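Local coordinates for protein DNA-(apurinic or apyrimidinic site) lyase (Xenopus laevis, PDB 6WCD) that cleaves DNA 3'-5' as an exonuclease and, weakly, incises the backbone at abasic sites during base excision repair, at residues A[78-83]-A[121-126]; A[134-139]-A[177-182]; A[253-258]-A[299-304]. All coordinates share one frame; numbering follows the deposited sequence. Where two conformers were deposited one is given.

Contact 1. Residues A[78-83]-A[121-126]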
loop_
_atom_site.group_PDB
_atom_site.type_symbol
_atom_site.label_atom_id
_atom_site.label_comp_id
_atom_site.label_asym_id
_atom_site.label_seq_id
_atom_site.Cartn_x
_atom_site.Cartn_y
_atom_site.Cartn_z
ATOM N N PRO A 78 2.460 1.205 15.566
ATOM C CA PRO A 78 1.406 2.182 15.349
ATOM C C PRO A 78 0.507 2.379 16.550
ATOM O O PRO A 78 0.230 1.455 17.330
ATOM C CB PRO A 78 0.629 1.613 14.154
ATOM C CG PRO A 78 0.855 0.161 14.219
ATOM C CD PRO A 78 2.245 -0.013 14.728
ATOM N N GLN A 79 0.002 3.607 16.668
ATOM C CA GLN A 79 -0.979 3.907 17.694
ATOM C C GLN A 79 -2.344 3.355 17.349
ATOM O O GLN A 79 -3.157 3.112 18.256
ATOM C CB GLN A 79 -1.053 5.429 17.917
ATOM C CG GLN A 79 0.109 6.029 18.746
ATOM C CD GLN A 79 1.468 6.097 18.057
ATOM O OE1 GLN A 79 1.577 6.032 16.837
ATOM N NE2 GLN A 79 2.522 6.268 18.860
ATOM N N ALA A 80 -2.623 3.132 16.071
ATOM C CA ALA A 80 -3.904 2.646 15.625
ATOM C C ALA A 80 -3.698 1.885 14.326
ATOM O O ALA A 80 -2.751 2.118 13.586
ATOM C CB ALA A 80 -4.901 3.782 15.412
ATOM N N ALA A 81 -4.626 0.984 14.031
ATOM C CA ALA A 81 -4.549 0.199 12.807
ATOM C C ALA A 81 -5.932 -0.339 12.474
ATOM O O ALA A 81 -6.705 -0.681 13.371
ATOM C CB ALA A 81 -3.562 -0.977 12.925
ATOM N N GLU A 82 -6.240 -0.403 11.195
ATOM C CA GLU A 82 -7.570 -0.785 10.745
ATOM C C GLU A 82 -7.525 -1.431 9.385
ATOM O O GLU A 82 -6.787 -0.962 8.519
ATOM C CB GLU A 82 -8.457 0.470 10.724
ATOM C CG GLU A 82 -9.917 0.218 10.496
ATOM C CD GLU A 82 -10.792 1.495 10.593
ATOM O OE1 GLU A 82 -10.321 2.530 11.083
ATOM O OE2 GLU A 82 -11.959 1.427 10.183
ATOM N N GLU A 83 -8.358 -2.458 9.148
ATOM C CA GLU A 83 -8.494 -3.097 7.861
ATOM C C GLU A 83 -9.515 -2.336 7.010
ATOM O O GLU A 83 -10.561 -1.895 7.516
ATOM C CB GLU A 83 -9.045 -4.520 8.052
ATOM C CG GLU A 83 -8.168 -5.660 8.093
ATOM C CD GLU A 83 -9.047 -6.919 7.954
ATOM O OE1 GLU A 83 -9.184 -7.428 6.820
ATOM O OE2 GLU A 83 -9.660 -7.329 8.965
ATOM N N LEU A 121 -4.612 0.056 7.028
ATOM C CA LEU A 121 -4.205 1.393 7.482
ATOM C C LEU A 121 -3.503 1.291 8.819
ATOM O O LEU A 121 -3.988 0.625 9.742
ATOM C CB LEU A 121 -5.388 2.345 7.644
ATOM C CG LEU A 121 -6.000 2.803 6.317
ATOM C CD1 LEU A 121 -6.709 1.720 5.581
ATOM C CD2 LEU A 121 -6.925 3.998 6.589
ATOM N N THR A 122 -2.351 1.975 8.933
ATOM C CA THR A 122 -1.643 2.066 10.212
ATOM C C THR A 122 -1.374 3.543 10.480
ATOM O O THR A 122 -1.132 4.310 9.547
ATOM C CB THR A 122 -0.348 1.234 10.226
ATOM O OG1 THR A 122 0.515 1.572 9.152
ATOM C CG2 THR A 122 -0.589 -0.287 10.165
ATOM N N GLN A 123 -1.483 3.943 11.742
ATOM C CA GLN A 123 -1.306 5.339 12.099
ATOM C C GLN A 123 -0.172 5.445 13.096
ATOM O O GLN A 123 -0.160 4.744 14.103
ATOM C CB GLN A 123 -2.617 5.890 12.653
ATOM C CG GLN A 123 -2.659 7.347 12.865
ATOM C CD GLN A 123 -4.088 7.785 13.129
ATOM O OE1 GLN A 123 -4.555 7.721 14.267
ATOM N NE2 GLN A 123 -4.795 8.191 12.081
ATOM N N HIS A 124 0.764 6.356 12.804
ATOM C CA HIS A 124 2.052 6.463 13.469
ATOM C C HIS A 124 2.227 7.898 13.940
ATOM O O HIS A 124 2.044 8.837 13.162
ATOM C CB HIS A 124 3.176 6.112 12.480
ATOM C CG HIS A 124 2.984 4.793 11.790
ATOM N ND1 HIS A 124 3.542 3.623 12.242
ATOM C CD2 HIS A 124 2.232 4.460 10.711
ATOM C CE1 HIS A 124 3.137 2.624 11.467
ATOM N NE2 HIS A 124 2.356 3.100 10.531
ATOM N N ARG A 125 2.693 8.096 15.152
ATOM C CA ARG A 125 3.077 9.455 15.526
ATOM C C ARG A 125 4.500 9.712 15.038
ATOM O O ARG A 125 5.359 8.820 15.076
ATOM C CB ARG A 125 2.996 9.629 17.024
ATOM C CG ARG A 125 1.566 9.576 17.557
ATOM C CD ARG A 125 0.707 10.803 17.109
ATOM N NE ARG A 125 0.733 11.879 18.109
ATOM C CZ ARG A 125 0.183 13.087 17.964
ATOM N NH1 ARG A 125 0.260 13.966 18.952
ATOM N NH2 ARG A 125 -0.433 13.438 16.848
ATOM N N ILE A 126 4.742 10.936 14.579
ATOM C CA ILE A 126 6.048 11.303 14.031
ATOM C C ILE A 126 6.384 12.684 14.581
ATOM O O ILE A 126 5.513 13.472 14.960
ATOM C CB ILE A 126 6.110 11.313 12.483
ATOM C CG1 ILE A 126 5.084 12.302 11.887
ATOM C CG2 ILE A 126 5.990 9.907 11.927
ATOM C CD1 ILE A 126 5.315 12.626 10.420
#
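The side chain of Q79 lies across the base of R125, its CD 3.5 Å from R125 CG, the two chains crossing at about a right angle. With chi1 -77° its CG stands anti to the carbonyl carbon, and a bend at chi2 (72°) brings OE1 back to the R125 backbone. There R125 N donates to Q79 OE1 (2.9 Å) from above the amide plane. The other end of the amide, NE2, is hydrogen-bonded to the carbonyl of I312. Cut back to an alanine, Q79 would lose its amide, and R125 N is likely to be left without this acceptor, the I312 carbonyl without this donor.

Q79 N also donates to Q123 O, while Q123 N donates to A80 O at 2.9 Å. Q79 and A80 thus both face Q123, a classic beta bulge where the antiparallel pair begins. Beyond it, E82 and L121 exchange two backbone hydrogen bonds.

P78 CB sits over one face of the H124 ring, 4.2 Å from its centroid, a CH-pi contact. T122 OG1 and H124 NE2 are hydrogen-bonded (2.8 Å), and ND1 is hydrogen-bonded to the T76 carbonyl. Both ring nitrogens are therefore engaged, which probably fixes the rotation of the ring under the proline.

Contact 2. Residues A[134-139]-A[177-182]; sequences ETLTVI and HVIILG
The beta-alpha-beta unit of strand 133-142, helix 152-173 and strand 177-181 brings these two parallel strands side by side. Their axes approach to 4.6 Å and differ by 17° in direction. The carbonyls of T135, T137 and I139 accept hydrogen bonds from the backbone N of H177, I179 and L181. The return bonds go from T137 N and I139 N to H177 O and I179 O, the staggered ladder of a parallel pair.

At the start of the pair, H177 NE2 donates to E134 OE1 (2.8 Å, 153° at the hydrogen). The oxygen lies at the ring edge, in the ring plane, but the ring nitrogen comes from above the carboxylate plane; the two planes are 85° apart. N128 ND2 is also hydrogen-bonded to E134 OE1, so two groups grip this oxygen. N278 ND2 is hydrogen-bonded to H177 ND1.

In this DNase I-like fold the crossover helix packs on the face carrying T137, I139, V178 and I180. There I139 CD1 meets V178 CG1 at 3.8 Å. A water joins T137 OG1 to H177 O, donating to the carbonyl; Q123 NE2 is also hydrogen-bonded to T137 OG1.

On the other face L136 CD1 touches I179 CG1 (4.1 Å). The V138 torsion (chi1 175°) points CG1 at L181 CD2, 3.5 Å away. I3 of strand 2-7 touches both V138 and L181.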
loop_
_atom_site.group_PDB
_atom_site.type_symbol
_atom_site.label_atom_id
_atom_site.label_comp_id
_atom_site.label_asym_id
_atom_site.label_seq_id
_atom_site.Cartn_x
_atom_site.Cartn_y
_atom_site.Cartn_z
ATOM N N GLU A 134 3.092 14.986 15.131
ATOM C CA GLU A 134 1.997 14.903 14.177
ATOM C C GLU A 134 1.664 13.444 13.966
ATOM O O GLU A 134 2.397 12.530 14.319
ATOM C CB GLU A 134 2.375 15.524 12.825
ATOM C CG GLU A 134 2.681 17.012 12.972
ATOM C CD GLU A 134 2.427 17.802 11.712
ATOM O OE1 GLU A 134 3.355 17.903 10.885
ATOM O OE2 GLU A 134 1.298 18.321 11.557
ATOM N N THR A 135 0.510 13.193 13.345
ATOM C CA THR A 135 0.110 11.855 12.971
ATOM C C THR A 135 0.444 11.611 11.510
ATOM O O THR A 135 0.274 12.516 10.671
ATOM C CB THR A 135 -1.396 11.690 13.211
ATOM O OG1 THR A 135 -1.674 11.935 14.593
ATOM C CG2 THR A 135 -1.864 10.317 12.816
ATOM N N LEU A 136 0.915 10.407 11.201
ATOM C CA LEU A 136 1.105 9.937 9.827
ATOM C C LEU A 136 0.283 8.677 9.653
ATOM O O LEU A 136 0.494 7.681 10.364
ATOM C CB LEU A 136 2.558 9.628 9.580
ATOM C CG LEU A 136 2.878 8.952 8.282
ATOM C CD1 LEU A 136 2.596 9.870 7.106
ATOM C CD2 LEU A 136 4.360 8.534 8.227
ATOM N N THR A 137 -0.658 8.707 8.713
ATOM C CA THR A 137 -1.434 7.526 8.400
ATOM C C THR A 137 -0.931 6.924 7.106
ATOM O O THR A 137 -0.834 7.624 6.094
ATOM C CB THR A 137 -2.918 7.864 8.296
ATOM O OG1 THR A 137 -3.371 8.423 9.525
ATOM C CG2 THR A 137 -3.742 6.598 8.086
ATOM N N VAL A 138 -0.594 5.631 7.130
ATOM C CA VAL A 138 -0.112 4.863 6.001
ATOM C C VAL A 138 -1.235 3.968 5.501
ATOM O O VAL A 138 -1.759 3.128 6.254
ATOM C CB VAL A 138 1.118 4.038 6.423
ATOM C CG1 VAL A 138 1.560 3.157 5.319
ATOM C CG2 VAL A 138 2.232 4.937 6.888
ATOM N N ILE A 139 -1.641 4.162 4.244
ATOM C CA ILE A 139 -2.702 3.411 3.626
ATOM C C ILE A 139 -2.071 2.515 2.586
ATOM O O ILE A 139 -1.612 3.011 1.562
ATOM C CB ILE A 139 -3.710 4.346 2.971
ATOM C CG1 ILE A 139 -4.177 5.405 3.970
ATOM C CG2 ILE A 139 -4.894 3.559 2.424
ATOM C CD1 ILE A 139 -5.239 6.390 3.412
ATOM N N HIS A 177 -0.751 13.898 8.384
ATOM C CA HIS A 177 -0.208 13.522 7.090
ATOM C C HIS A 177 -0.693 12.138 6.692
ATOM O O HIS A 177 -1.054 11.309 7.538
ATOM C CB HIS A 177 1.302 13.519 7.126
ATOM C CG HIS A 177 1.880 14.840 7.509
ATOM N ND1 HIS A 177 1.866 15.924 6.664
ATOM C CD2 HIS A 177 2.449 15.258 8.665
ATOM C CE1 HIS A 177 2.412 16.961 7.276
ATOM N NE2 HIS A 177 2.777 16.584 8.498
ATOM N N VAL A 178 -0.685 11.904 5.384
ATOM C CA VAL A 178 -1.156 10.652 4.792
ATOM C C VAL A 178 -0.209 10.197 3.690
ATOM O O VAL A 178 0.140 10.970 2.795
ATOM C CB VAL A 178 -2.596 10.746 4.234
ATOM C CG1 VAL A 178 -3.032 9.435 3.545
ATOM C CG2 VAL A 178 -3.568 11.128 5.327
ATOM N N ILE A 179 0.186 8.923 3.747
ATOM C CA ILE A 179 0.862 8.255 2.641
ATOM C C ILE A 179 -0.060 7.174 2.118
ATOM O O ILE A 179 -0.642 6.425 2.906
ATOM C CB ILE A 179 2.200 7.648 3.077
ATOM C CG1 ILE A 179 3.236 8.704 3.241
ATOM C CG2 ILE A 179 2.655 6.585 2.065
ATOM C CD1 ILE A 179 4.547 8.184 3.911
ATOM N N ILE A 180 -0.233 7.121 0.812
ATOM C CA ILE A 180 -0.923 6.026 0.123
ATOM C C ILE A 180 0.154 5.311 -0.654
ATOM O O ILE A 180 0.815 5.929 -1.505
ATOM C CB ILE A 180 -2.025 6.492 -0.808
ATOM C CG1 ILE A 180 -3.083 7.298 -0.079
ATOM C CG2 ILE A 180 -2.672 5.229 -1.465
ATOM C CD1 ILE A 180 -3.961 8.076 -0.990
ATOM N N LEU A 181 0.361 4.028 -0.399
ATOM C CA LEU A 181 1.338 3.296 -1.166
ATOM C C LEU A 181 0.834 1.955 -1.585
ATOM O O LEU A 181 -0.083 1.390 -0.969
ATOM C CB LEU A 181 2.624 3.189 -0.404
ATOM C CG LEU A 181 2.673 2.309 0.825
ATOM C CD1 LEU A 181 4.003 2.562 1.518
ATOM C CD2 LEU A 181 1.659 2.557 1.822
ATOM N N GLY A 182 1.370 1.474 -2.671
ATOM C CA GLY A 182 1.042 0.137 -3.093
ATOM C C GLY A 182 0.832 0.083 -4.567
ATOM O O GLY A 182 1.366 0.892 -5.323
HETATM O O HOH W 1 -2.844 11.139 9.581
#

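Contact 3. Residues A[253-258]-A[299-304]; sequences AFTCWC and DHCPVK
The backbones of 254-257 and 299-303 run in nearly opposite directions, 161° apart, and meet in a single bridge between C256 and H300, whose CA atoms are 4.2 Å apart. Two hydrogen bonds frame it. C301 N donates to T255 O at 2.9 Å, and W257 N gives a longer, straight bond to D299 O (3.2 Å, 171° at the hydrogen).

C256 lies over one face of the H300 ring. Its SG is 3.7 Å from the ring centroid and displaced toward the rim, nearest NE2; CB follows over the same face as a CH-pi contact. The first torsion explains this: SG stands anti to the backbone N (chi1 -178°), which carries the sulfur out over the ring. H300 ND1 is hydrogen-bonded to D273 OD2, and so is T255 OG1. D273 therefore ties both segments together from outside them.

The contact stands at the active site of the DNase I-like fold of this AP/ExoA family enzyme. D299 is a magnesium-binding residue, but here the bound ion is held by N9 and E34, and the D299 side chain stands about 4 Å from it at the nearest atoms. H300 is probably the proton acceptor and probably contacts the DNA substrate. D273 is probably important for catalysis, as in relatives. D299 OD1 lies at the edge of the H300 ring, in its plane.

Away from the metal, W257 presents its edge to 299-301. C301 SG is 3.7 Å from W257 CH2, a sulfur-aromatic contact at the rim of the six-membered ring. The indole NE1 is hydrogen-bonded to N267 OD1. I291 of strand 286-291 packs against T255, C301 and V303. Beside it, T255 CG2 meets V303 CG1 at 3.7 Å.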
loop_
_atom_site.group_PDB
_atom_site.type_symbol
_atom_site.label_atom_id
_atom_site.label_comp_id
_atom_site.label_asym_id
_atom_site.label_seq_id
_atom_site.Cartn_x
_atom_site.Cartn_y
_atom_site.Cartn_z
ATOM N N ALA A 253 11.702 3.700 -15.696
ATOM C CA ALA A 253 11.683 3.462 -14.281
ATOM C C ALA A 253 10.451 2.618 -13.977
ATOM O O ALA A 253 9.489 3.084 -13.379
ATOM C CB ALA A 253 11.612 4.768 -13.523
ATOM N N PHE A 254 10.518 1.350 -14.345
ATOM C CA PHE A 254 9.370 0.481 -14.195
ATOM C C PHE A 254 9.426 -0.354 -12.915
ATOM O O PHE A 254 10.493 -0.518 -12.305
ATOM C CB PHE A 254 9.239 -0.439 -15.400
ATOM C CG PHE A 254 9.231 0.313 -16.735
ATOM C CD1 PHE A 254 8.580 1.535 -16.859
ATOM C CD2 PHE A 254 9.882 -0.217 -17.815
ATOM C CE1 PHE A 254 8.577 2.225 -18.071
ATOM C CE2 PHE A 254 9.875 0.455 -19.040
ATOM C CZ PHE A 254 9.207 1.675 -19.151
ATOM N N THR A 255 8.255 -0.810 -12.464
ATOM C CA THR A 255 8.144 -1.605 -11.252
ATOM C C THR A 255 7.517 -2.968 -11.472
ATOM O O THR A 255 7.400 -3.756 -10.516
ATOM C CB THR A 255 7.360 -0.871 -10.181
ATOM O OG1 THR A 255 6.000 -0.643 -10.586
ATOM C CG2 THR A 255 8.023 0.428 -9.834
ATOM N N CYS A 256 7.043 -3.256 -12.692
ATOM C CA CYS A 256 6.275 -4.454 -12.961
ATOM C C CYS A 256 6.579 -4.935 -14.350
ATOM O O CYS A 256 6.504 -4.140 -15.311
ATOM C CB CYS A 256 4.787 -4.188 -12.791
ATOM S SG CYS A 256 3.733 -5.682 -13.064
ATOM N N TRP A 257 6.845 -6.257 -14.480
ATOM C CA TRP A 257 7.130 -6.930 -15.743
ATOM C C TRP A 257 6.415 -8.277 -15.691
ATOM O O TRP A 257 6.526 -9.013 -14.682
ATOM C CB TRP A 257 8.627 -7.170 -15.955
ATOM C CG TRP A 257 9.529 -5.969 -15.767
ATOM C CD1 TRP A 257 10.034 -5.183 -16.717
ATOM C CD2 TRP A 257 9.990 -5.444 -14.507
ATOM N NE1 TRP A 257 10.811 -4.189 -16.165
ATOM C CE2 TRP A 257 10.775 -4.329 -14.790
ATOM C CE3 TRP A 257 9.802 -5.831 -13.185
ATOM C CZ2 TRP A 257 11.389 -3.598 -13.825
ATOM C CZ3 TRP A 257 10.443 -5.077 -12.188
ATOM C CH2 TRP A 257 11.181 -3.982 -12.509
ATOM N N CYS A 258 5.792 -8.676 -16.783
ATOM C CA CYS A 258 5.098 -9.943 -16.729
ATOM C C CYS A 258 6.057 -11.114 -16.564
ATOM O O CYS A 258 7.177 -11.084 -16.998
ATOM C CB CYS A 258 4.178 -10.134 -17.920
ATOM S SG CYS A 258 5.066 -10.259 -19.494
ATOM N N ASP A 299 7.067 -10.548 -9.520
ATOM C CA ASP A 299 6.929 -9.951 -10.826
ATOM C C ASP A 299 6.979 -8.405 -10.744
ATOM O O ASP A 299 7.018 -7.753 -11.701
ATOM C CB ASP A 299 5.730 -10.485 -11.631
ATOM C CG ASP A 299 4.388 -10.361 -10.924
ATOM O OD1 ASP A 299 4.314 -10.027 -9.771
ATOM O OD2 ASP A 299 3.414 -10.636 -11.624
ATOM N N HIS A 300 6.906 -7.856 -9.536
ATOM C CA HIS A 300 7.135 -6.444 -9.308
ATOM C C HIS A 300 8.436 -6.296 -8.533
ATOM O O HIS A 300 8.844 -7.234 -7.813
ATOM C CB HIS A 300 6.044 -5.782 -8.457
ATOM C CG HIS A 300 4.668 -5.836 -9.031
ATOM N ND1 HIS A 300 3.910 -4.694 -9.164
ATOM C CD2 HIS A 300 3.869 -6.863 -9.376
ATOM C CE1 HIS A 300 2.710 -5.016 -9.620
ATOM N NE2 HIS A 300 2.653 -6.325 -9.774
ATOM N N CYS A 301 9.013 -5.116 -8.585
ATOM C CA CYS A 301 10.070 -4.774 -7.638
ATOM C C CYS A 301 9.567 -3.748 -6.636
ATOM O O CYS A 301 8.554 -3.094 -6.858
ATOM C CB CYS A 301 11.325 -4.253 -8.333
ATOM S SG CYS A 301 11.175 -2.657 -9.099
ATOM N N PRO A 302 10.241 -3.588 -5.506
ATOM C CA PRO A 302 9.800 -2.610 -4.519
ATOM C C PRO A 302 10.060 -1.169 -4.936
ATOM O O PRO A 302 10.883 -0.864 -5.814
ATOM C CB PRO A 302 10.666 -2.924 -3.287
ATOM C CG PRO A 302 11.247 -4.267 -3.552
ATOM C CD PRO A 302 11.394 -4.347 -5.060
ATOM N N VAL A 303 9.372 -0.281 -4.230
ATOM C CA VAL A 303 9.661 1.150 -4.209
ATOM C C VAL A 303 9.925 1.558 -2.756
ATOM O O VAL A 303 9.462 0.911 -1.815
ATOM C CB VAL A 303 8.540 1.978 -4.828
ATOM C CG1 VAL A 303 8.365 1.585 -6.299
ATOM C CG2 VAL A 303 7.198 1.744 -4.142
ATOM N N LYS A 304 10.753 2.583 -2.570
ATOM C CA LYS A 304 11.218 2.940 -1.231
ATOM C C LYS A 304 11.306 4.447 -1.095
ATOM O O LYS A 304 11.800 5.136 -1.989
ATOM C CB LYS A 304 12.575 2.283 -0.954
ATOM C CG LYS A 304 13.137 2.504 0.440
ATOM C CD LYS A 304 14.342 1.573 0.678
ATOM C CE LYS A 304 14.860 1.758 2.046
ATOM N NZ LYS A 304 15.987 0.760 2.197
#

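How the contacts relate
From the N terminus the three contacts follow in series; none nests in or crosses another. Contact 1 closes a loop of 37 residues that includes helix 107-114. The chain then turns from strand 119-127 into strand 133-142, where contact 2 opens. Its loop, also 37 residues, holds helix 152-173. The two contacts touch through these neighbouring strands, with probable hydrogen bonds from L136 N to H124 O and V138 N to T122 O. Contact 3 closes 40 residues containing strand 269-278, which pairs with both 177-181 and 256-257. It lies on the opposite side of the chain's centre from contact 2, their nearest atoms about 6 Å apart, and ties the sheet of 133-142 and 177-181 to strand 303-307 of the other.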